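Local coordinates for acyl-CoA dehydrogenase FadE3 (Mycobacterium smegmatis, PDB 4IV6), which belongs to the acyl-CoA dehydrogenase family of flavoproteins and holds dihydroflavine-adenine dinucleotide in a fold of helical domains around a middle beta domain, at residues T127-G132 with S154-S159; Y296-L301 with K323-E328. All coordinates share one frame; numbering follows the deposited sequence.

Contact 1. Residues T127-G132 with S154-S159. With FDA (dihydroflavine-adenine dinucleotide), chain D.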
# COMPACT_ATOMS: atom_id res chain seq x y z
N THR B 127 -14.99 24.32 13.56
CA THR B 127 -13.96 23.72 14.38
C THR B 127 -13.67 24.51 15.64
O THR B 127 -13.52 25.73 15.61
CB THR B 127 -12.69 23.50 13.54
OG1 THR B 127 -13.01 22.61 12.45
CG2 THR B 127 -11.55 22.91 14.36
N GLU B 128 -13.60 23.79 16.76
CA GLU B 128 -13.24 24.37 18.04
C GLU B 128 -11.86 23.88 18.46
O GLU B 128 -11.45 22.80 18.06
CB GLU B 128 -14.27 23.95 19.10
CG GLU B 128 -15.69 24.39 18.78
CD GLU B 128 -16.38 25.24 19.84
OE1 GLU B 128 -16.02 25.15 21.03
OE2 GLU B 128 -17.34 25.94 19.45
N PRO B 129 -11.15 24.63 19.32
CA PRO B 129 -9.85 24.14 19.81
C PRO B 129 -9.95 22.74 20.44
O PRO B 129 -9.04 21.93 20.26
CB PRO B 129 -9.43 25.18 20.86
CG PRO B 129 -10.27 26.36 20.61
CD PRO B 129 -11.48 25.97 19.84
N GLY B 130 -11.05 22.48 21.13
CA GLY B 130 -11.29 21.18 21.79
C GLY B 130 -11.69 20.03 20.86
O GLY B 130 -11.71 18.87 21.28
N GLY B 131 -11.98 20.35 19.60
CA GLY B 131 -12.30 19.33 18.58
C GLY B 131 -12.96 19.87 17.31
O GLY B 131 -13.94 20.66 17.34
N GLY B 132 -12.48 19.40 16.17
CA GLY B 132 -13.16 19.61 14.92
C GLY B 132 -14.00 18.43 14.47
O GLY B 132 -14.91 18.60 13.65
N SER B 154 -15.11 30.00 21.41
CA SER B 154 -13.95 30.09 20.50
C SER B 154 -14.03 29.05 19.38
O SER B 154 -14.61 27.99 19.56
CB SER B 154 -12.63 29.95 21.23
OG SER B 154 -12.52 28.65 21.79
N LYS B 155 -13.43 29.41 18.25
CA LYS B 155 -13.24 28.51 17.10
C LYS B 155 -11.77 28.59 16.71
O LYS B 155 -11.08 29.53 17.07
CB LYS B 155 -14.10 28.94 15.92
CG LYS B 155 -15.61 28.93 16.14
CD LYS B 155 -16.15 27.55 16.46
CE LYS B 155 -17.66 27.50 16.41
NZ LYS B 155 -18.16 26.18 16.86
N THR B 156 -11.27 27.60 16.00
CA THR B 156 -9.93 27.71 15.47
C THR B 156 -9.80 27.01 14.13
O THR B 156 -10.71 26.29 13.70
CB THR B 156 -8.90 27.20 16.46
OG1 THR B 156 -7.60 27.69 16.09
CG2 THR B 156 -8.88 25.66 16.52
N TRP B 157 -8.67 27.26 13.48
CA TRP B 157 -8.40 26.85 12.11
C TRP B 157 -9.41 27.39 11.12
O TRP B 157 -9.71 26.75 10.12
CB TRP B 157 -8.34 25.30 11.98
CG TRP B 157 -7.16 24.68 12.58
CD1 TRP B 157 -7.14 23.74 13.59
CD2 TRP B 157 -5.79 24.89 12.20
NE1 TRP B 157 -5.84 23.39 13.88
CE2 TRP B 157 -5.00 24.07 13.03
CE3 TRP B 157 -5.16 25.71 11.26
CZ2 TRP B 157 -3.61 24.07 12.96
CZ3 TRP B 157 -3.77 25.69 11.17
CH2 TRP B 157 -3.01 24.88 12.01
N ILE B 158 -9.92 28.60 11.35
CA ILE B 158 -10.94 29.12 10.46
C ILE B 158 -10.29 29.85 9.29
O ILE B 158 -9.67 30.90 9.45
CB ILE B 158 -11.95 30.01 11.20
CG1 ILE B 158 -12.59 29.23 12.38
CG2 ILE B 158 -13.02 30.54 10.23
CD1 ILE B 158 -13.06 27.82 12.02
N SER B 159 -10.40 29.24 8.11
CA SER B 159 -9.77 29.78 6.91
C SER B 159 -10.44 31.07 6.44
O SER B 159 -11.66 31.23 6.52
CB SER B 159 -9.79 28.75 5.79
OG SER B 159 -9.02 27.61 6.17
PA FDA D . -9.53 15.56 16.12
O1A FDA D . -11.03 15.50 15.98
O2A FDA D . -8.90 15.99 17.41
O5B FDA D . -8.94 14.13 15.69
C5B FDA D . -7.56 13.76 15.89
C4B FDA D . -7.33 12.36 15.29
O4B FDA D . -8.27 11.40 15.82
C3B FDA D . -7.56 12.34 13.79
O3B FDA D . -6.74 11.29 13.21
C2B FDA D . -9.03 12.01 13.70
O2B FDA D . -9.44 11.45 12.45
C1B FDA D . -9.15 10.97 14.78
N9A FDA D . -10.53 10.80 15.30
C8A FDA D . -11.20 11.69 16.07
N7A FDA D . -12.41 11.21 16.40
C5A FDA D . -12.51 9.99 15.83
C6A FDA D . -13.52 8.94 15.76
N6A FDA D . -14.68 9.10 16.40
N1A FDA D . -13.28 7.81 15.06
C2A FDA D . -12.09 7.63 14.45
N3A FDA D . -11.11 8.56 14.45
C4A FDA D . -11.27 9.71 15.13
N1 FDA D . -12.45 24.13 10.19
C2 FDA D . -13.42 25.02 10.02
O2 FDA D . -14.43 24.95 10.75
N3 FDA D . -13.36 25.99 9.09
C4 FDA D . -12.32 26.17 8.27
O4 FDA D . -12.30 27.11 7.43
C4X FDA D . -11.21 25.20 8.37
N5 FDA D . -10.09 25.29 7.62
C5X FDA D . -8.95 24.67 8.04
C6 FDA D . -7.70 25.05 7.56
C7 FDA D . -6.53 24.40 7.96
C7M FDA D . -5.18 24.84 7.45
C8 FDA D . -6.62 23.31 8.85
C8M FDA D . -5.42 22.53 9.34
C9 FDA D . -7.86 22.94 9.34
C9A FDA D . -9.03 23.62 8.96
N10 FDA D . -10.27 23.23 9.50
C10 FDA D . -11.32 24.17 9.42
C1' FDA D . -10.23 22.40 10.71
C2' FDA D . -10.41 20.96 10.28
O2' FDA D . -11.72 20.73 9.76
C3' FDA D . -10.13 20.06 11.48
O3' FDA D . -8.72 20.01 11.67
C4' FDA D . -10.65 18.65 11.31
O4' FDA D . -12.05 18.72 11.60
C5' FDA D . -10.01 17.67 12.32
O5' FDA D . -10.12 18.23 13.61
P FDA D . -9.09 18.03 14.79
O1P FDA D . -9.81 18.65 15.98
O2P FDA D . -7.76 18.57 14.39
O3P FDA D . -8.98 16.43 14.89
O HOH W 1 -14.29 26.67 22.37

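Contact 2. Residues Y296-L301 with K323-E328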
# COMPACT_ATOMS: atom_id res chain seq x y z
N TYR B 296 -6.55 9.51 -13.19
CA TYR B 296 -7.71 9.28 -14.07
C TYR B 296 -8.86 8.69 -13.26
O TYR B 296 -10.01 9.13 -13.40
CB TYR B 296 -7.30 8.33 -15.21
CG TYR B 296 -8.36 8.02 -16.26
CD1 TYR B 296 -9.39 8.91 -16.56
CD2 TYR B 296 -8.28 6.84 -17.01
CE1 TYR B 296 -10.32 8.62 -17.55
CE2 TYR B 296 -9.20 6.55 -18.00
CZ TYR B 296 -10.23 7.43 -18.25
OH TYR B 296 -11.15 7.12 -19.24
N ALA B 297 -8.56 7.73 -12.40
CA ALA B 297 -9.62 7.15 -11.53
C ALA B 297 -10.27 8.21 -10.66
O ALA B 297 -11.50 8.29 -10.53
CB ALA B 297 -9.05 6.02 -10.66
N ALA B 298 -9.44 9.06 -10.06
CA ALA B 298 -9.93 10.06 -9.13
C ALA B 298 -10.74 11.12 -9.82
O ALA B 298 -11.79 11.54 -9.29
CB ALA B 298 -8.76 10.65 -8.38
N ARG B 299 -10.29 11.56 -11.01
CA ARG B 299 -11.08 12.56 -11.74
C ARG B 299 -12.40 11.96 -12.25
O ARG B 299 -13.43 12.63 -12.26
CB ARG B 299 -10.27 13.18 -12.89
CG ARG B 299 -9.02 13.95 -12.43
CD ARG B 299 -8.40 14.70 -13.61
NE ARG B 299 -9.19 15.89 -13.88
CZ ARG B 299 -10.03 16.09 -14.90
NH1 ARG B 299 -10.20 15.17 -15.82
NH2 ARG B 299 -10.70 17.25 -14.98
N SER B 300 -12.37 10.69 -12.66
CA SER B 300 -13.58 10.03 -13.14
C SER B 300 -14.62 9.94 -12.04
O SER B 300 -15.81 10.26 -12.24
CB SER B 300 -13.30 8.63 -13.70
OG SER B 300 -12.47 8.67 -14.85
N LEU B 301 -14.16 9.55 -10.85
CA LEU B 301 -15.03 9.50 -9.68
C LEU B 301 -15.61 10.89 -9.35
O LEU B 301 -16.83 11.05 -9.20
CB LEU B 301 -14.26 8.88 -8.49
CG LEU B 301 -15.06 8.40 -7.27
CD1 LEU B 301 -14.12 7.74 -6.26
CD2 LEU B 301 -15.78 9.53 -6.59
N LYS B 323 -13.98 12.83 -2.06
CA LYS B 323 -13.02 13.54 -1.20
C LYS B 323 -11.96 12.59 -0.66
O LYS B 323 -10.78 12.90 -0.66
CB LYS B 323 -13.80 14.24 -0.07
CG LYS B 323 -12.98 15.18 0.81
CD LYS B 323 -12.26 14.45 1.94
CE LYS B 323 -11.78 15.46 2.98
NZ LYS B 323 -11.07 14.82 4.10
N LEU B 324 -12.40 11.45 -0.15
CA LEU B 324 -11.50 10.44 0.40
C LEU B 324 -10.53 9.93 -0.66
O LEU B 324 -9.31 9.96 -0.47
CB LEU B 324 -12.30 9.26 0.97
CG LEU B 324 -11.49 8.08 1.53
CD1 LEU B 324 -10.68 8.52 2.74
CD2 LEU B 324 -12.44 6.98 1.90
N PHE B 325 -11.06 9.50 -1.80
CA PHE B 325 -10.20 8.94 -2.82
C PHE B 325 -9.23 9.98 -3.40
O PHE B 325 -8.04 9.70 -3.59
CB PHE B 325 -11.02 8.32 -3.95
CG PHE B 325 -10.19 7.50 -4.90
CD1 PHE B 325 -9.80 6.22 -4.55
CD2 PHE B 325 -9.75 8.03 -6.10
CE1 PHE B 325 -9.01 5.46 -5.42
CE2 PHE B 325 -8.94 7.29 -6.96
CZ PHE B 325 -8.58 6.01 -6.62
N ALA B 326 -9.75 11.16 -3.73
CA ALA B 326 -8.91 12.15 -4.38
C ALA B 326 -7.79 12.65 -3.45
O ALA B 326 -6.66 12.86 -3.89
CB ALA B 326 -9.74 13.34 -4.88
N SER B 327 -8.12 12.91 -2.20
CA SER B 327 -7.14 13.41 -1.23
C SER B 327 -6.01 12.39 -0.95
O SER B 327 -4.82 12.78 -0.90
CB SER B 327 -7.82 13.84 0.07
OG SER B 327 -8.40 12.77 0.77
N GLU B 328 -6.36 11.11 -0.82
CA GLU B 328 -5.34 10.07 -0.61
C GLU B 328 -4.50 9.94 -1.88
O GLU B 328 -3.26 9.84 -1.82
CB GLU B 328 -5.99 8.72 -0.27
CG GLU B 328 -6.66 8.68 1.08
CD GLU B 328 -5.71 8.86 2.25
OE1 GLU B 328 -4.54 8.46 2.16
OE2 GLU B 328 -6.11 9.40 3.29

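Contact 1. Residues T127-G132 with S154-S159
Lys155 reaches from its strand to Glu128 in the neighbouring loop. Its CB lies 3.3 Å from the carbonyl oxygen Thr127 O, CG runs past that oxygen at 3.9 Å, and CD, after a bend at chi2 (-61°), returns to it at 3.3 Å. CE comes 3.4 Å from Glu128 OE2, and NZ closes a salt bridge of 2.7 Å with the same atom, on its anti lone pair. A long lysine suits the place, since its buried ammonium is also held by Leu126 O and Met170 O, while Thr140 OG1 bonds the same carboxylate oxygen. Glu128 OE1 accepts a bond from a water that also meets Ser154 OG. Thr156 N donates to Thr127 O over 3.0 Å. The methyl Thr156 CG2 packs on Pro129, the second residue of the type I turn from Glu128 to Gly131, where its ring holds phi near the value needed.

Thr127 serves the flavin twice: its N gives a nearly straight bond (171°) to FDA O2, and OG1 accepts one of 2.8 Å from FDA N1. Across the ring system Ser159 N donates to FDA O4, and FDA N5 gives a bent bond to Ser159 OG, while Gly132 N holds phosphate oxygen FDA O1P. Trp157 and Ile158 face Cys212 in a G1 beta bulge; this loop and bulged strand make the middle-domain part of the acyl-CoA dehydrogenase flavin site.

Contact 2. Residues Y296-L301 with K323-E328
Two long antiparallel helices of the C-terminal helical domain, 282-310 and 316-340, pack here through Ala297, Ala298 and Leu301 of the first and Phe325 and Ala326 of the second. The axes of the two short segments come within 9.2 Å and their directions differ by 152°. The small alanines suit the approach: Ala298 stands opposite Ala326, with Ala298 CB 4.3 Å from Ala326 CA, and Ala326 also touches Ala253 and Thr254 of helix 234-270.

Phe325 packs beside this point. With CG anti to the backbone N (chi1 -169°), its ring extends toward helix 282-310. Ala298 CB meets Phe325 CD2 at 3.6 Å, and the backbone atom Ala298 N lies at the ring edge, near its plane, 3.6 Å from Phe325 CE2. Ala297 CB comes obliquely to the ring, 3.9 Å from Phe325 CE2. One turn farther on, Leu301 CD1 reaches Phe325 CB at 3.9 Å, its branched end suiting the base of the aromatic side chain. No hydrogen bond crosses; Ser300 OG instead turns back on its own helix and bonds Tyr296 O.

Phe325 also packs on Phe325 of a third subunit, and Leu301 on Tyr296 of that subunit. The arrangement is that of the C-terminal helical bundle of acyl-CoA dehydrogenases, here reaching a subunit interface.

Contact 1 belongs to the middle beta domain and contact 2 to the C-terminal helical domain; their centres lie 27 Å apart and their nearest atoms about 11 Å, so the two do not touch. Residues 127-132 and 154-159 belong directly to the flavin pocket, whereas the helix pair 296-301 with 323-328 lies apart from it. Both contacts nevertheless face other subunits of the tetramer. Contact 1 meets Arg271 and Tyr344 of the second subunit. The backbone O of Arg339 of that second subunit bonds the FDA, while NH1 of the same Arg339 forms a salt bridge with Glu328 OE2 of contact 2.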